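PDB 3K50: putative S41 protease from Bacteroides fragilis NCTC 9343, which is of unknown function but, as a putative member of peptidase family S41, probably hydrolyses peptide bonds. Local coordinates for residues W18-M23 with E46-K51; F60-S65 with I343-V348. All coordinates share one frame; numbering follows the deposited sequence.

Interaction 1: W18-M23 with E46-K51; sequences WIDSVM and EAFLKK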
ATOM      1  N   TRP A  18      22.283  10.197  18.082  1.00 39.60           N
ATOM      2  CA  TRP A  18      21.943   8.895  17.530  1.00 36.46           C
ATOM      3  C   TRP A  18      21.640   8.838  16.020  1.00 35.86           C
ATOM      4  O   TRP A  18      22.146   7.960  15.294  1.00 33.60           O
ATOM      5  CB  TRP A  18      20.723   8.359  18.282  1.00 37.00           C
ATOM      6  CG  TRP A  18      20.281   6.976  17.878  1.00 35.60           C
ATOM      7  CD1 TRP A  18      20.814   5.803  18.302  1.00 35.24           C
ATOM      8  CD2 TRP A  18      19.185   6.624  16.995  1.00 36.77           C
ATOM      9  NE1 TRP A  18      20.144   4.734  17.720  1.00 39.31           N
ATOM     10  CE2 TRP A  18      19.134   5.217  16.931  1.00 36.59           C
ATOM     11  CE3 TRP A  18      18.274   7.360  16.238  1.00 38.23           C
ATOM     12  CZ2 TRP A  18      18.196   4.545  16.176  1.00 35.23           C
ATOM     13  CZ3 TRP A  18      17.324   6.678  15.499  1.00 38.03           C
ATOM     14  CH2 TRP A  18      17.301   5.288  15.464  1.00 33.91           C
ATOM     15  N   ILE A  19      20.779   9.742  15.561  1.00 32.26           N
ATOM     16  CA  ILE A  19      20.294   9.710  14.186  1.00 32.39           C
ATOM     17  C   ILE A  19      21.478   9.901  13.221  1.00 31.09           C
ATOM     18  O   ILE A  19      21.566   9.234  12.223  1.00 32.19           O
ATOM     19  CB  ILE A  19      19.085  10.690  13.969  1.00 31.05           C
ATOM     20  CG1 ILE A  19      18.489  10.498  12.585  1.00 36.11           C
ATOM     21  CG2 ILE A  19      19.526  12.128  14.175  1.00 37.36           C
ATOM     22  CD1 ILE A  19      17.151  11.140  12.391  1.00 36.15           C
ATOM     23  N   ASP A  20      22.433  10.742  13.589  1.00 34.19           N
ATOM     24  CA  ASP A  20      23.616  10.951  12.755  1.00 33.62           C
ATOM     25  C   ASP A  20      24.481   9.694  12.724  1.00 34.03           C
ATOM     26  O   ASP A  20      24.936   9.268  11.679  1.00 35.75           O
ATOM     27  CB  ASP A  20      24.486  12.077  13.307  1.00 31.96           C
ATOM     28  CG  ASP A  20      25.732  12.315  12.457  1.00 40.31           C
ATOM     29  OD1 ASP A  20      25.604  12.897  11.374  1.00 50.36           O
ATOM     30  OD2 ASP A  20      26.839  11.936  12.882  1.00 45.74           O
ATOM     31  N   SER A  21      24.558   9.013  13.860  0.50 30.81           N
ATOM     32  CA  SER A  21      25.358   7.807  13.988  0.50 30.44           C
ATOM     33  C   SER A  21      24.724   6.614  13.299  0.50 29.14           C
ATOM     34  O   SER A  21      25.386   6.015  12.483  0.50 30.00           O
ATOM     35  CB  SER A  21      25.665   7.511  15.456  0.50 30.21           C
ATOM     36  OG  SER A  21      24.474   7.417  16.197  0.50 41.93           O
ATOM     37  N   VAL A  22      23.466   6.275  13.600  0.70 29.76           N
ATOM     38  CA  VAL A  22      22.798   5.190  12.928  0.70 31.91           C
ATOM     39  C   VAL A  22      22.866   5.400  11.399  0.70 31.91           C
ATOM     40  O   VAL A  22      23.054   4.437  10.676  0.70 32.43           O
ATOM     41  CB  VAL A  22      21.357   5.002  13.440  0.70 31.94           C
ATOM     42  CG1 VAL A  22      20.538   6.254  13.191  0.70 36.22           C
ATOM     43  CG2 VAL A  22      20.716   3.771  12.770  0.70 33.70           C
HETATM   44  N   MSE A  23      22.782   6.646  10.908  1.00 29.98           N
HETATM   45  CA  MSE A  23      22.819   6.874   9.454  1.00 31.60           C
HETATM   46  C   MSE A  23      24.230   6.685   8.889  1.00 32.23           C
HETATM   47  O   MSE A  23      24.419   6.068   7.874  1.00 35.07           O
HETATM   48  CB  MSE A  23      22.299   8.294   9.086  1.00 29.44           C
HETATM   49  CG  MSE A  23      20.776   8.405   9.131  1.00 31.14           C
HETATM   50 SE   MSE A  23      20.174  10.200   8.581  0.75 27.90          SE
HETATM   51  CE  MSE A  23      20.524  10.091   6.648  1.00 26.41           C
ATOM     52  N   GLU A  46      12.830  14.732  12.137  1.00 30.55           N
ATOM     53  CA  GLU A  46      12.336  15.050  10.798  1.00 32.37           C
ATOM     54  C   GLU A  46      13.201  16.078  10.114  1.00 34.98           C
ATOM     55  O   GLU A  46      13.562  15.918   8.946  1.00 34.34           O
ATOM     56  CB  GLU A  46      10.900  15.580  10.819  1.00 36.74           C
ATOM     57  CG  GLU A  46       9.816  14.559  11.179  1.00 38.56           C
ATOM     58  CD  GLU A  46       9.656  14.269  12.696  1.00 46.15           C
ATOM     59  OE1 GLU A  46      10.543  14.663  13.497  1.00 38.30           O
ATOM     60  OE2 GLU A  46       8.629  13.635  13.069  1.00 45.02           O
ATOM     61  N   ALA A  47      13.596  17.112  10.846  1.00 35.06           N
ATOM     62  CA  ALA A  47      14.370  18.205  10.263  1.00 34.37           C
ATOM     63  C   ALA A  47      15.806  17.774  10.045  1.00 36.78           C
ATOM     64  O   ALA A  47      16.415  18.152   9.039  1.00 34.76           O
ATOM     65  CB  ALA A  47      14.304  19.479  11.153  1.00 35.23           C
ATOM     66  N   PHE A  48      16.351  17.007  10.988  1.00 33.96           N
ATOM     67  CA  PHE A  48      17.679  16.506  10.820  1.00 36.20           C
ATOM     68  C   PHE A  48      17.696  15.676   9.538  1.00 36.02           C
ATOM     69  O   PHE A  48      18.592  15.869   8.665  1.00 33.24           O
ATOM     70  CB  PHE A  48      18.132  15.605  11.995  1.00 34.67           C
ATOM     71  CG  PHE A  48      19.480  15.029  11.790  1.00 37.26           C
ATOM     72  CD1 PHE A  48      20.607  15.702  12.230  1.00 36.29           C
ATOM     73  CD2 PHE A  48      19.651  13.853  11.087  1.00 34.28           C
ATOM     74  CE1 PHE A  48      21.903  15.179  12.003  1.00 40.77           C
ATOM     75  CE2 PHE A  48      20.945  13.348  10.828  1.00 35.00           C
ATOM     76  CZ  PHE A  48      22.064  14.008  11.291  1.00 35.11           C
ATOM     77  N   LEU A  49      16.728  14.760   9.431  1.00 32.85           N
ATOM     78  CA  LEU A  49      16.664  13.819   8.298  1.00 33.02           C
ATOM     79  C   LEU A  49      16.629  14.514   6.946  1.00 34.08           C
ATOM     80  O   LEU A  49      17.333  14.122   6.015  1.00 33.26           O
ATOM     81  CB  LEU A  49      15.470  12.886   8.411  1.00 35.46           C
ATOM     82  CG  LEU A  49      15.409  11.746   7.383  1.00 37.39           C
ATOM     83  CD1 LEU A  49      16.616  10.832   7.503  1.00 31.92           C
ATOM     84  CD2 LEU A  49      14.145  10.960   7.551  1.00 26.91           C
ATOM     85  N   LYS A  50      15.800  15.537   6.833  1.00 36.56           N
ATOM     86  CA  LYS A  50      15.598  16.215   5.574  1.00 38.33           C
ATOM     87  C   LYS A  50      16.912  16.844   5.106  1.00 36.12           C
ATOM     88  O   LYS A  50      17.161  16.901   3.928  1.00 38.91           O
ATOM     89  CB  LYS A  50      14.469  17.255   5.730  1.00 37.70           C
ATOM     90  CG  LYS A  50      14.044  18.013   4.462  1.00 45.49           C
ATOM     91  CD  LYS A  50      13.053  19.185   4.756  1.00 43.45           C
ATOM     92  N   LYS A  51      17.738  17.302   6.050  1.00 38.11           N
ATOM     93  CA  LYS A  51      19.029  17.922   5.765  1.00 37.67           C
ATOM     94  C   LYS A  51      20.151  16.910   5.580  1.00 38.29           C
ATOM     95  O   LYS A  51      21.128  17.211   4.892  1.00 39.64           O
ATOM     96  CB  LYS A  51      19.487  18.903   6.901  1.00 39.14           C
ATOM     97  CG  LYS A  51      18.805  20.302   6.991  1.00 42.12           C
TER

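Interaction 2: F60-S65 with I343-V348; sequences FSKIDS and ILNLVV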
ATOM      1  N   PHE A  60      12.223   8.669   0.586  1.00 31.60           N
ATOM      2  CA  PHE A  60      12.221   7.238   0.873  1.00 30.21           C
ATOM      3  C   PHE A  60      12.427   7.020   2.388  1.00 30.96           C
ATOM      4  O   PHE A  60      11.608   6.399   3.081  1.00 29.45           O
ATOM      5  CB  PHE A  60      13.234   6.492   0.035  1.00 30.59           C
ATOM      6  CG  PHE A  60      13.185   6.805  -1.437  1.00 28.22           C
ATOM      7  CD1 PHE A  60      11.981   7.028  -2.093  1.00 34.26           C
ATOM      8  CD2 PHE A  60      14.343   6.807  -2.173  1.00 29.01           C
ATOM      9  CE1 PHE A  60      11.964   7.312  -3.432  1.00 29.72           C
ATOM     10  CE2 PHE A  60      14.330   7.074  -3.531  1.00 35.07           C
ATOM     11  CZ  PHE A  60      13.143   7.304  -4.163  1.00 32.01           C
ATOM     12  N   SER A  61      13.494   7.575   2.921  1.00 33.74           N
ATOM     13  CA  SER A  61      13.720   7.526   4.348  1.00 29.59           C
ATOM     14  C   SER A  61      12.758   8.443   5.040  1.00 31.46           C
ATOM     15  O   SER A  61      12.482   9.538   4.565  1.00 29.87           O
ATOM     16  CB  SER A  61      15.142   7.978   4.657  1.00 30.83           C
ATOM     17  OG  SER A  61      16.067   7.130   4.043  1.00 26.65           O
ATOM     18  N   LYS A  62      12.278   8.041   6.217  1.00 32.94           N
ATOM     19  CA  LYS A  62      11.346   8.895   6.938  1.00 34.05           C
ATOM     20  C   LYS A  62      11.231   8.563   8.427  1.00 31.69           C
ATOM     21  O   LYS A  62      11.608   7.483   8.862  1.00 35.72           O
ATOM     22  CB  LYS A  62       9.964   8.782   6.331  1.00 34.10           C
ATOM     23  CG  LYS A  62       9.371   7.442   6.375  1.00 38.72           C
ATOM     24  CD  LYS A  62       8.222   7.355   5.359  1.00 55.20           C
ATOM     25  CE  LYS A  62       7.446   6.030   5.455  1.00 62.24           C
ATOM     26  NZ  LYS A  62       6.759   5.847   6.793  1.00 58.20           N
ATOM     27  N   ILE A  63      10.709   9.527   9.180  1.00 36.57           N
ATOM     28  CA  ILE A  63      10.499   9.393  10.623  1.00 35.84           C
ATOM     29  C   ILE A  63       9.035   9.033  10.852  1.00 38.34           C
ATOM     30  O   ILE A  63       8.131   9.631  10.252  1.00 35.48           O
ATOM     31  CB  ILE A  63      10.832  10.695  11.403  1.00 35.08           C
ATOM     32  CG1 ILE A  63      12.273  11.186  11.141  1.00 35.60           C
ATOM     33  CG2 ILE A  63      10.506  10.521  12.926  1.00 31.50           C
ATOM     34  CD1 ILE A  63      13.410  10.179  11.509  1.00 27.65           C
ATOM     35  N   ASP A  64       8.823   8.042  11.701  1.00 41.91           N
ATOM     36  CA  ASP A  64       7.505   7.616  12.161  1.00 42.27           C
ATOM     37  C   ASP A  64       7.501   7.538  13.692  1.00 46.03           C
ATOM     38  O   ASP A  64       8.484   7.123  14.330  1.00 42.41           O
ATOM     39  CB  ASP A  64       7.149   6.261  11.579  1.00 44.69           C
ATOM     40  CG  ASP A  64       6.713   6.352  10.126  1.00 52.79           C
ATOM     41  OD1 ASP A  64       5.883   7.227   9.793  1.00 55.84           O
ATOM     42  OD2 ASP A  64       7.186   5.550   9.312  1.00 66.54           O
ATOM     43  N   SER A  65       6.384   7.933  14.280  1.00 45.73           N
ATOM     44  CA  SER A  65       6.249   7.908  15.730  1.00 49.43           C
ATOM     45  C   SER A  65       6.139   6.484  16.229  1.00 45.76           C
ATOM     46  O   SER A  65       5.701   5.603  15.501  1.00 46.40           O
ATOM     47  CB  SER A  65       5.032   8.728  16.189  1.00 51.18           C
ATOM     48  OG  SER A  65       5.295  10.119  16.029  1.00 61.79           O
ATOM     49  N   ILE A 343      10.797   6.125  15.238  1.00 34.73           N
ATOM     50  CA  ILE A 343      11.365   5.114  14.353  1.00 34.98           C
ATOM     51  C   ILE A 343      11.898   5.834  13.122  1.00 33.13           C
ATOM     52  O   ILE A 343      11.168   6.660  12.527  1.00 30.80           O
ATOM     53  CB  ILE A 343      10.315   4.124  13.849  1.00 34.69           C
ATOM     54  CG1 ILE A 343       9.611   3.387  15.004  1.00 34.59           C
ATOM     55  CG2 ILE A 343      10.966   3.110  12.853  1.00 37.84           C
ATOM     56  CD1 ILE A 343       8.348   2.690  14.573  1.00 36.14           C
ATOM     57  N   LEU A 344      13.158   5.527  12.797  1.00 35.51           N
ATOM     58  CA  LEU A 344      13.854   5.976  11.578  1.00 32.94           C
ATOM     59  C   LEU A 344      13.751   4.844  10.574  1.00 33.01           C
ATOM     60  O   LEU A 344      14.334   3.784  10.799  1.00 32.48           O
ATOM     61  CB  LEU A 344      15.323   6.243  11.836  1.00 33.71           C
ATOM     62  CG  LEU A 344      16.248   6.514  10.618  1.00 30.54           C
ATOM     63  CD1 LEU A 344      15.652   7.659   9.769  1.00 32.58           C
ATOM     64  CD2 LEU A 344      17.677   6.863  11.044  1.00 31.35           C
ATOM     65  N   ASN A 345      12.918   5.031   9.544  1.00 31.45           N
ATOM     66  CA  ASN A 345      12.780   4.091   8.441  1.00 34.30           C
ATOM     67  C   ASN A 345      13.819   4.558   7.426  1.00 30.11           C
ATOM     68  O   ASN A 345      13.615   5.555   6.736  1.00 35.30           O
ATOM     69  CB  ASN A 345      11.373   4.091   7.885  1.00 33.41           C
ATOM     70  CG  ASN A 345      10.378   3.385   8.822  1.00 43.78           C
ATOM     71  OD1 ASN A 345       9.498   4.011   9.429  1.00 49.79           O
ATOM     72  ND2 ASN A 345      10.565   2.097   8.986  1.00 39.16           N
ATOM     73  N   LEU A 346      14.978   3.897   7.444  1.00 32.01           N
ATOM     74  CA  LEU A 346      16.138   4.309   6.647  1.00 28.32           C
ATOM     75  C   LEU A 346      16.441   3.460   5.414  1.00 29.98           C
ATOM     76  O   LEU A 346      16.371   2.244   5.491  1.00 29.44           O
ATOM     77  CB  LEU A 346      17.336   4.284   7.569  1.00 26.39           C
ATOM     78  CG  LEU A 346      18.704   4.760   7.047  1.00 28.16           C
ATOM     79  CD1 LEU A 346      18.680   6.251   6.853  1.00 31.35           C
ATOM     80  CD2 LEU A 346      19.790   4.345   8.113  1.00 31.29           C
ATOM     81  N   VAL A 347      16.759   4.087   4.281  1.00 28.82           N
ATOM     82  CA  VAL A 347      17.199   3.332   3.103  1.00 28.50           C
ATOM     83  C   VAL A 347      18.484   2.592   3.483  1.00 30.71           C
ATOM     84  O   VAL A 347      19.483   3.216   3.855  1.00 30.37           O
ATOM     85  CB  VAL A 347      17.467   4.236   1.870  1.00 27.54           C
ATOM     86  CG1 VAL A 347      18.059   3.437   0.711  1.00 24.82           C
ATOM     87  CG2 VAL A 347      16.218   4.917   1.428  1.00 28.53           C
ATOM     88  N   VAL A 348      18.459   1.271   3.361  1.00 27.58           N
ATOM     89  CA  VAL A 348      19.601   0.407   3.678  1.00 27.59           C
ATOM     90  C   VAL A 348      20.157  -0.375   2.456  1.00 30.50           C
ATOM     91  O   VAL A 348      21.382  -0.596   2.359  1.00 30.40           O
ATOM     92  CB  VAL A 348      19.255  -0.586   4.842  1.00 31.44           C
ATOM     93  CG1 VAL A 348      19.050   0.215   6.141  1.00 24.32           C
ATOM     94  CG2 VAL A 348      18.071  -1.499   4.470  1.00 26.64           C
TER

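Interaction 1: W18-M23 with E46-K51
Ile19 lays its CG2 methyl over one face of the Phe48 ring, offset toward the rim, in a CH-pi contact 3.8 Å from CG2 to the ring centroid and 3.5 Å from CG2 to Phe48 CD2. CG1 of Ile19, anti to its own backbone N (chi1 -172°), runs on past the same side of the ring. The ring reaches this place because Phe48 also swings CG anti to its N (chi1 177°), out of helix 45-52 and toward helix 18-26. Met23, a selenomethionine, meets the ring at the edge instead: its SE lies in the ring plane, 3.9 Å from Phe48 CE2, a Met-aromatic contact. The Met23 side chain crosses that of Leu49 at about a right angle, with Met23 SE 3.8 Å from Leu49 CD1. Asp20 approaches the far end of the ring, with CB 3.7 Å from Phe48 CZ and the carboxylate turned nearly perpendicular to the ring. The axes of 18-23 and 46-51 cross at -39° and come within 10.7 Å, inside the N-terminal S41 region. No hydrogen bond joins the two segments, so the pairing rests on apolar and aromatic contacts, and the charge of Asp20 is probably balanced by its salt bridge to Arg24 of the same helix.

Interaction 2: F60-S65 with I343-V348
Lys62 and Asn345 face each other as an antiparallel hydrogen-bonded pair: Lys62 N donates to Asn345 O and Asn345 N returns a bond to Lys62 O, each 2.9 Å long. Two residues on, Asp64 N gives a bond to Ile343 O at 2.8 Å, and Ile343 N answers to Asp64 O at 2.7 Å. Asn345 O and Ile343 O are approached as well by the CA-H groups of Ser61 and Ile63. Just before strand 62-65 begins, the pairing is extended by a side chain: Ser61 OG, anti to its carbonyl carbon (chi1 -61°), accepts from Val347 N at 3.1 Å and is also hydrogen-bonded to Asp57.

This makes strand 62-65, from the N-terminal S41 region, an antiparallel neighbour of strand 342-352 from the peptidase region, in a sheet where strand 330-336 also pairs with 342-352 and bonds Leu344 and Leu346 through their backbones. One face carries Lys62, Asp64, Ile343 and Asn345. There the lysine chain bends at chi4 (63°) to bring NZ back to Asp64 OD2, a 2.6 Å salt bridge made on the syn lone pair of the carboxylate oxygen. The Asn345 side chain crosses that of Asp64 at about a right angle. On the other face, Ile63 and Leu344 form the non-hydrogen-bonded pair and converge through their delta methyls, CD1 to CD1 3.8 Å, beneath helices 18-26 and 45-52. At the Ser61 end, Val347 CG2 sits against Phe60 CB and near the edge of the Phe60 ring.

Interactions 1 and 2 follow one another along the chain: helices 18-26 and 45-52 have already met when strand 62-65, which comes next after helix 45-52, pairs with strand 342-352 almost 280 residues later. Their centres are about 10 Å apart, on the same side of the chain's centre. The helix pair lies on the sheet face that bears Ile63 and Leu344. Leu49 CD2 packs 3.5 Å from Lys62 CA, and Val22 CG1 reaches Leu344 CD2 at 3.6 Å. A helical layer over a sheet results, in which the N-terminal S41 region is joined to the peptidase region both by strand pairing and by helix-on-sheet packing.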